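Local coordinates for protein tyrosine aminotransferase (Leishmania infantum, PDB 4IX8) that probably catalyses the pyridoxal-phosphate-dependent transfer of the amino group of tyrosine to 2-oxoglutarate, at residues Ile217-Pro222 with Pro369-Phe374; Gly224-Arg229 with Gly260-Val265; Ala253-Asn258 with Thr345-Gly350. All blocks are in the same frame, centred on the assembly; numbering follows the deposited sequence.

Interaction 1 (Ile217-Pro222 with Pro369-Phe374)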
# COMPACT_ATOMS: atom_id res chain seq x y z
N ILE A 217 8.95 19.16 2.64
CA ILE A 217 7.75 18.88 3.38
C ILE A 217 7.18 20.19 3.91
O ILE A 217 7.79 20.82 4.75
CB ILE A 217 7.99 17.89 4.54
CG1 ILE A 217 8.70 16.61 4.05
CG2 ILE A 217 6.65 17.53 5.15
CD1 ILE A 217 9.07 15.63 5.15
N ASN A 218 6.02 20.57 3.42
CA ASN A 218 5.48 21.86 3.76
C ASN A 218 3.95 21.88 3.71
O ASN A 218 3.39 21.74 2.65
CB ASN A 218 6.00 22.92 2.82
CG ASN A 218 5.44 24.29 3.16
OD1 ASN A 218 5.65 24.79 4.25
ND2 ASN A 218 4.71 24.87 2.24
N PRO A 219 3.27 22.06 4.84
CA PRO A 219 3.82 22.27 6.17
C PRO A 219 4.55 21.06 6.67
O PRO A 219 4.26 19.95 6.20
CB PRO A 219 2.57 22.57 7.02
CG PRO A 219 1.55 23.09 6.05
CD PRO A 219 1.82 22.30 4.79
N SER A 220 5.39 21.23 7.69
CA SER A 220 6.33 20.18 8.09
C SER A 220 5.93 19.30 9.29
O SER A 220 5.49 19.80 10.31
CB SER A 220 7.68 20.80 8.40
OG SER A 220 8.44 19.87 9.15
N ASN A 221 6.03 17.99 9.10
CA ASN A 221 6.21 17.01 10.16
C ASN A 221 7.69 16.64 10.15
O ASN A 221 8.14 16.11 9.16
CB ASN A 221 5.32 15.77 9.89
CG ASN A 221 5.63 14.62 10.83
OD1 ASN A 221 6.40 14.77 11.79
ND2 ASN A 221 5.00 13.46 10.58
N PRO A 222 8.45 16.84 11.26
CA PRO A 222 8.05 17.12 12.64
C PRO A 222 8.07 18.57 13.11
O PRO A 222 7.73 18.73 14.27
CB PRO A 222 9.10 16.34 13.44
CG PRO A 222 10.34 16.53 12.63
CD PRO A 222 9.91 16.62 11.19
N PRO A 369 4.56 25.96 16.67
CA PRO A 369 4.09 25.44 15.39
C PRO A 369 3.15 26.40 14.66
O PRO A 369 2.26 26.96 15.27
CB PRO A 369 3.38 24.13 15.79
CG PRO A 369 3.03 24.30 17.20
CD PRO A 369 4.08 25.17 17.81
N GLN A 370 3.33 26.58 13.36
CA GLN A 370 2.40 27.37 12.57
C GLN A 370 1.44 26.49 11.79
O GLN A 370 0.54 26.99 11.12
CB GLN A 370 3.17 28.26 11.61
CG GLN A 370 4.01 29.25 12.33
CD GLN A 370 3.17 30.07 13.27
OE1 GLN A 370 2.04 30.47 12.95
NE2 GLN A 370 3.70 30.31 14.48
N ALA A 371 1.66 25.17 11.89
CA ALA A 371 0.92 24.21 11.08
C ALA A 371 1.23 22.77 11.47
O ALA A 371 2.09 22.52 12.34
CB ALA A 371 1.25 24.40 9.62
N SER A 372 0.56 21.85 10.78
CA SER A 372 0.70 20.42 11.04
C SER A 372 0.33 20.18 12.51
O SER A 372 -0.40 21.00 13.08
CB SER A 372 2.10 19.93 10.72
OG SER A 372 2.19 18.54 10.90
N MET A 373 0.80 19.08 13.11
CA MET A 373 0.34 18.59 14.44
C MET A 373 1.46 18.36 15.45
O MET A 373 1.25 17.71 16.48
CB MET A 373 -0.39 17.25 14.29
CG MET A 373 -1.67 17.25 13.47
SD MET A 373 -2.08 15.61 12.80
CE MET A 373 -1.42 14.46 14.01
N PHE A 374 2.65 18.86 15.16
CA PHE A 374 3.84 18.50 15.92
C PHE A 374 4.64 19.71 16.34
O PHE A 374 4.56 20.76 15.72
CB PHE A 374 4.74 17.59 15.09
CG PHE A 374 4.03 16.41 14.48
CD1 PHE A 374 3.77 15.27 15.23
CD2 PHE A 374 3.60 16.45 13.17
CE1 PHE A 374 3.12 14.21 14.67
CE2 PHE A 374 2.96 15.36 12.61
CZ PHE A 374 2.73 14.26 13.36
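Asn221 lies over one face of the Phe374 ring, amide plane stacked on aromatic plane with 19° between them. Asn221 CB already lies 3.6 Å from Phe374 CE2. Its CG stands trans to the backbone N (chi1 170°), which carries the amide out over the ring; Asn221 CG comes within 3.3 Å of Phe374 CE2, and there the chain forks. Asn221 OD1 stands over the ring near its rim, 3.5 Å from Phe374 CD2, while Asn221 ND2 leans toward CE2 and CZ. Across the ring, Met373 CB sits over the centre of the opposite face. The amide is held from outside the pair: ND2 donates to O3 of the pyridoxal phosphate-lysine at position 282, and OD1 accepts from Arg418 NH1. Alongside, the Pro219 ring packs on Ala371, with CB to CB at 3.4 Å, and Ser220 O rests against Ser372 CB. Pro222 O closes the far end at 3.3 Å from Phe374 CB. The peptide bonds before Pro219 and before Pro222 are both cis, within an Asn-Pro-Ser-Asn-Pro sequence. An asparagine bonded to the cofactor's phenolic oxygen is characteristic of the active site of fold-type I aminotransferases.

Interaction 2 (Gly224-Arg229 with Gly260-Val265); sequences GSNFSR and GIFTSV
Asn226 meets Ile261, and Arg229 meets Thr263, where two loops of the fold-type I aminotransferase large domain come together. One loop runs into helix 229-242 with Ser228 as its N-cap; Ser228 OG accepts a hydrogen bond from His231 N, capping the helix. A single direct hydrogen bond crosses the gap, from Asn226 ND2 to Ile261 O, 2.9 Å long and nearly straight at 168°. The acceptor lies in the amide plane of Asn226, but ND2 approaches from above the carbonyl plane of Ile261, 55° out of it. With CG trans to the backbone N (chi1 179°), the asparagine reaches toward Ile261, and its OD1 sits in the plane of the Phe262 ring, at the edge beside CD1.

Waters do the remaining polar work. The first accepts from Thr263 N at 3.0 Å and also touches Asn226 OD1 and Phe227 O. A second joins Phe227 O to Ile261 O and lies 2.6 Å from Thr263 OG1. The third bridges the loops at their other end, accepting from Arg229 NH1 at 2.8 Å, in the guanidinium plane, and pairing with Thr263 OG1.

Van der Waals packing is slight by comparison: the Thr263 side chain backs onto the start of the helix, with OG1 3.6 Å from Arg229 CA. Charge pins the arginine beyond the pair, since it forms a salt bridge to Asp267 and a cation-pi contact with Phe268. Its extended chain runs across the threonine at about a right angle, bringing Arg229 NH1 4.0 Å from the Thr263 CG2 methyl.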
# COMPACT_ATOMS: atom_id res chain seq x y z
N GLY A 224 6.48 21.64 12.41
CA GLY A 224 5.30 22.48 12.55
C GLY A 224 5.39 23.77 11.75
O GLY A 224 4.57 24.68 11.91
N SER A 225 6.39 23.85 10.90
CA SER A 225 6.64 25.06 10.13
C SER A 225 5.66 25.20 8.99
O SER A 225 5.15 24.21 8.45
CB SER A 225 8.06 25.07 9.58
OG SER A 225 8.27 23.90 8.78
N ASN A 226 5.45 26.45 8.61
CA ASN A 226 4.70 26.81 7.43
C ASN A 226 5.46 27.85 6.67
O ASN A 226 5.56 28.98 7.11
CB ASN A 226 3.32 27.33 7.78
CG ASN A 226 2.53 27.72 6.56
OD1 ASN A 226 2.36 26.92 5.62
ND2 ASN A 226 2.04 28.96 6.55
N PHE A 227 6.01 27.44 5.53
CA PHE A 227 6.88 28.29 4.72
C PHE A 227 6.24 29.55 4.16
O PHE A 227 5.14 29.51 3.63
CB PHE A 227 7.43 27.48 3.54
CG PHE A 227 8.49 26.46 3.90
CD1 PHE A 227 9.21 26.55 5.07
CD2 PHE A 227 8.78 25.41 3.02
CE1 PHE A 227 10.20 25.63 5.37
CE2 PHE A 227 9.79 24.47 3.33
CZ PHE A 227 10.49 24.57 4.51
N SER A 228 6.98 30.65 4.21
CA SER A 228 6.58 31.88 3.55
C SER A 228 6.57 31.65 2.02
O SER A 228 7.23 30.77 1.51
CB SER A 228 7.55 33.01 3.91
OG SER A 228 8.84 32.77 3.29
N ARG A 229 5.84 32.49 1.31
CA ARG A 229 5.81 32.43 -0.12
C ARG A 229 7.23 32.62 -0.62
O ARG A 229 7.69 31.91 -1.49
CB ARG A 229 4.88 33.51 -0.69
CG ARG A 229 4.85 33.51 -2.20
CD ARG A 229 3.74 34.38 -2.78
NE ARG A 229 3.72 34.19 -4.23
CZ ARG A 229 2.97 33.28 -4.86
NH1 ARG A 229 2.16 32.48 -4.18
NH2 ARG A 229 3.04 33.17 -6.19
N GLY A 260 -2.76 31.70 9.18
CA GLY A 260 -1.61 31.62 8.28
C GLY A 260 -2.00 31.36 6.83
O GLY A 260 -3.12 30.92 6.56
N ILE A 261 -1.10 31.67 5.91
CA ILE A 261 -1.30 31.41 4.49
C ILE A 261 -0.48 30.23 4.05
O ILE A 261 0.72 30.19 4.23
CB ILE A 261 -0.90 32.61 3.63
CG1 ILE A 261 -1.75 33.83 3.99
CG2 ILE A 261 -1.05 32.29 2.12
CD1 ILE A 261 -1.07 35.13 3.59
N PHE A 262 -1.14 29.26 3.43
CA PHE A 262 -0.41 28.13 2.92
C PHE A 262 -0.04 28.45 1.49
O PHE A 262 -0.86 28.95 0.71
CB PHE A 262 -1.22 26.86 3.00
CG PHE A 262 -0.63 25.74 2.18
CD1 PHE A 262 0.61 25.21 2.49
CD2 PHE A 262 -1.34 25.18 1.13
CE1 PHE A 262 1.15 24.18 1.72
CE2 PHE A 262 -0.81 24.16 0.37
CZ PHE A 262 0.42 23.65 0.67
N THR A 263 1.23 28.22 1.16
CA THR A 263 1.74 28.42 -0.20
C THR A 263 2.10 27.08 -0.82
O THR A 263 3.14 26.49 -0.49
CB THR A 263 3.00 29.34 -0.22
OG1 THR A 263 2.73 30.60 0.41
CG2 THR A 263 3.43 29.62 -1.63
N SER A 264 1.28 26.62 -1.76
CA SER A 264 1.55 25.36 -2.47
C SER A 264 2.55 25.60 -3.60
O SER A 264 2.56 26.67 -4.18
CB SER A 264 0.24 24.79 -3.04
OG SER A 264 0.46 23.62 -3.85
N VAL A 265 3.40 24.63 -3.91
CA VAL A 265 4.35 24.80 -5.01
C VAL A 265 3.58 24.93 -6.31
O VAL A 265 4.13 25.32 -7.34
CB VAL A 265 5.40 23.65 -5.09
CG1 VAL A 265 6.23 23.63 -3.84
CG2 VAL A 265 4.75 22.30 -5.31
O HOH W 1 3.39 27.45 3.17
O HOH W 2 2.91 30.88 2.97
O HOH W 3 1.32 32.29 -1.52

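Interaction 3 (Ala253-Asn258 with Thr345-Gly350)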
# COMPACT_ATOMS: atom_id res chain seq x y z
N ALA A 253 -1.68 20.68 4.11
CA ALA A 253 -2.13 21.91 3.44
C ALA A 253 -3.31 22.63 4.13
O ALA A 253 -3.33 23.85 4.14
CB ALA A 253 -2.53 21.61 1.99
N GLU A 254 -4.25 21.88 4.70
CA GLU A 254 -5.48 22.43 5.30
C GLU A 254 -5.30 22.74 6.78
O GLU A 254 -6.24 23.21 7.44
CB GLU A 254 -6.63 21.42 5.19
CG GLU A 254 -7.11 21.13 3.76
CD GLU A 254 -8.28 21.99 3.35
OE1 GLU A 254 -8.83 22.71 4.20
OE2 GLU A 254 -8.69 21.90 2.18
N MET A 255 -4.12 22.40 7.30
CA MET A 255 -3.87 22.46 8.74
C MET A 255 -2.84 23.51 9.13
O MET A 255 -1.91 23.23 9.89
CB MET A 255 -3.46 21.09 9.22
CG MET A 255 -4.69 20.23 9.39
SD MET A 255 -4.25 18.49 9.24
CE MET A 255 -3.86 18.18 10.97
N VAL A 256 -2.96 24.69 8.52
CA VAL A 256 -2.23 25.87 8.95
C VAL A 256 -2.97 26.55 10.09
O VAL A 256 -4.19 26.69 10.04
CB VAL A 256 -2.05 26.86 7.81
CG1 VAL A 256 -1.23 28.10 8.28
CG2 VAL A 256 -1.39 26.19 6.63
N LEU A 257 -2.21 27.04 11.08
CA LEU A 257 -2.76 27.70 12.28
C LEU A 257 -2.72 29.23 12.21
O LEU A 257 -2.10 29.81 11.33
CB LEU A 257 -1.99 27.26 13.52
CG LEU A 257 -1.61 25.79 13.64
CD1 LEU A 257 -0.96 25.52 14.98
CD2 LEU A 257 -2.84 24.93 13.47
N ASN A 258 -3.38 29.88 13.15
CA ASN A 258 -3.21 31.32 13.35
C ASN A 258 -3.48 32.16 12.09
O ASN A 258 -2.82 33.17 11.89
CB ASN A 258 -1.78 31.59 13.86
CG ASN A 258 -1.43 30.78 15.13
OD1 ASN A 258 -2.30 30.57 15.98
ND2 ASN A 258 -0.18 30.30 15.22
N THR A 345 -8.40 24.78 15.92
CA THR A 345 -8.61 25.35 17.24
C THR A 345 -8.00 24.43 18.29
O THR A 345 -7.34 24.88 19.22
CB THR A 345 -10.13 25.53 17.51
OG1 THR A 345 -10.63 26.55 16.64
CG2 THR A 345 -10.43 25.88 18.97
N GLN A 346 -8.19 23.13 18.12
CA GLN A 346 -7.65 22.13 19.04
C GLN A 346 -6.14 22.12 19.05
O GLN A 346 -5.51 22.02 20.12
CB GLN A 346 -8.13 20.74 18.64
CG GLN A 346 -9.59 20.54 18.72
CD GLN A 346 -9.95 20.16 20.10
OE1 GLN A 346 -9.63 19.05 20.56
NE2 GLN A 346 -10.60 21.08 20.79
N LEU A 347 -5.56 22.30 17.86
CA LEU A 347 -4.10 22.30 17.71
C LEU A 347 -3.50 23.59 18.28
O LEU A 347 -2.42 23.54 18.88
CB LEU A 347 -3.72 22.17 16.24
CG LEU A 347 -4.15 20.87 15.54
CD1 LEU A 347 -3.94 20.99 14.03
CD2 LEU A 347 -3.44 19.63 16.07
N GLU A 348 -4.16 24.73 18.10
CA GLU A 348 -3.64 25.98 18.66
C GLU A 348 -3.59 25.86 20.20
O GLU A 348 -2.63 26.23 20.83
CB GLU A 348 -4.53 27.15 18.23
CG GLU A 348 -4.31 27.55 16.78
CD GLU A 348 -5.40 28.45 16.20
OE1 GLU A 348 -6.41 28.74 16.87
OE2 GLU A 348 -5.25 28.86 15.03
N ALA A 349 -4.60 25.22 20.79
CA ALA A 349 -4.64 25.07 22.24
C ALA A 349 -3.52 24.15 22.67
O ALA A 349 -2.92 24.36 23.71
CB ALA A 349 -6.00 24.54 22.74
N GLY A 350 -3.25 23.09 21.91
CA GLY A 350 -2.16 22.21 22.29
C GLY A 350 -0.84 22.94 22.22
O GLY A 350 0.05 22.72 23.03
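Leu257 and Glu348 mark the closest backbone approach, CA to CA 6.7 Å, where the irregular chain of Ala253-Asn258 passes one side of helix 337-355. In this fold-type I aminotransferase that helix precedes strand 364-365 of the smaller sheet. The contact packs the loop following strand 246-249 of the large sheet against it.

The polar grip is one bond. Glu348, its chain extended beyond CG, reaches off the helix and accepts the backbone N of Asn258 on OE2 at 2.8 Å, with an N-H...O angle of 166°. The donor comes to the anti side of OE2, 22° out of the carboxylate plane. The Asn258 side chain slides past the glutamate in the opposite direction, its amide almost parallel to the carboxylate. Two oxygens face each other, Asn258 OD1 and Glu348 OE2 at 3.5 Å, a pairing that probably costs a little in electrostatics. It follows from the other end of the amide, because ND2 is spent on Gln370 OE1, which fixes the flip of the group.

Behind this polar bond the contact turns apolar. Leu257 points at the helix and crosses Leu347 at about a right angle, laying its CD2 methyl 4.0 Å from Leu347 CB. Val344, one turn before Glu348 on the same helix, also touches Leu257. Met255 arrives by a different route: a bend about the CG-SD bond (chi3 89°) swings its methyl round until CE is 4.2 Å from Leu347 CD1. That leaves Leu347 CD1 flanked by two methyls, and Leu257 also reaches the glutamate, its CB 4.0 Å from Glu348 CG.

How the interactions relate
From the N terminus, Ile217-Pro222 comes first, from the end of strand 211-217, and waits until Pro369-Phe374 to close the longest loop, interaction 1. The other two contacts fall within it. Interaction 2 opens at Gly224-Arg229 and closes soonest, at Gly260-Val265; interaction 3 starts inside that span, at Ala253-Asn258, and ends on helix 337-355, so the two cross. Segment 369-374 holds the set together: probable backbone hydrogen bonds run from Gln370 N to Gly224 O, from Leu257 N to Gln370 O and from Ser372 N to Met255 O. Loops after two neighbouring large-sheet strands are thereby tied to helix 337-355 and to the connection between strands 364-365 and 374-379 of the small-domain sheet.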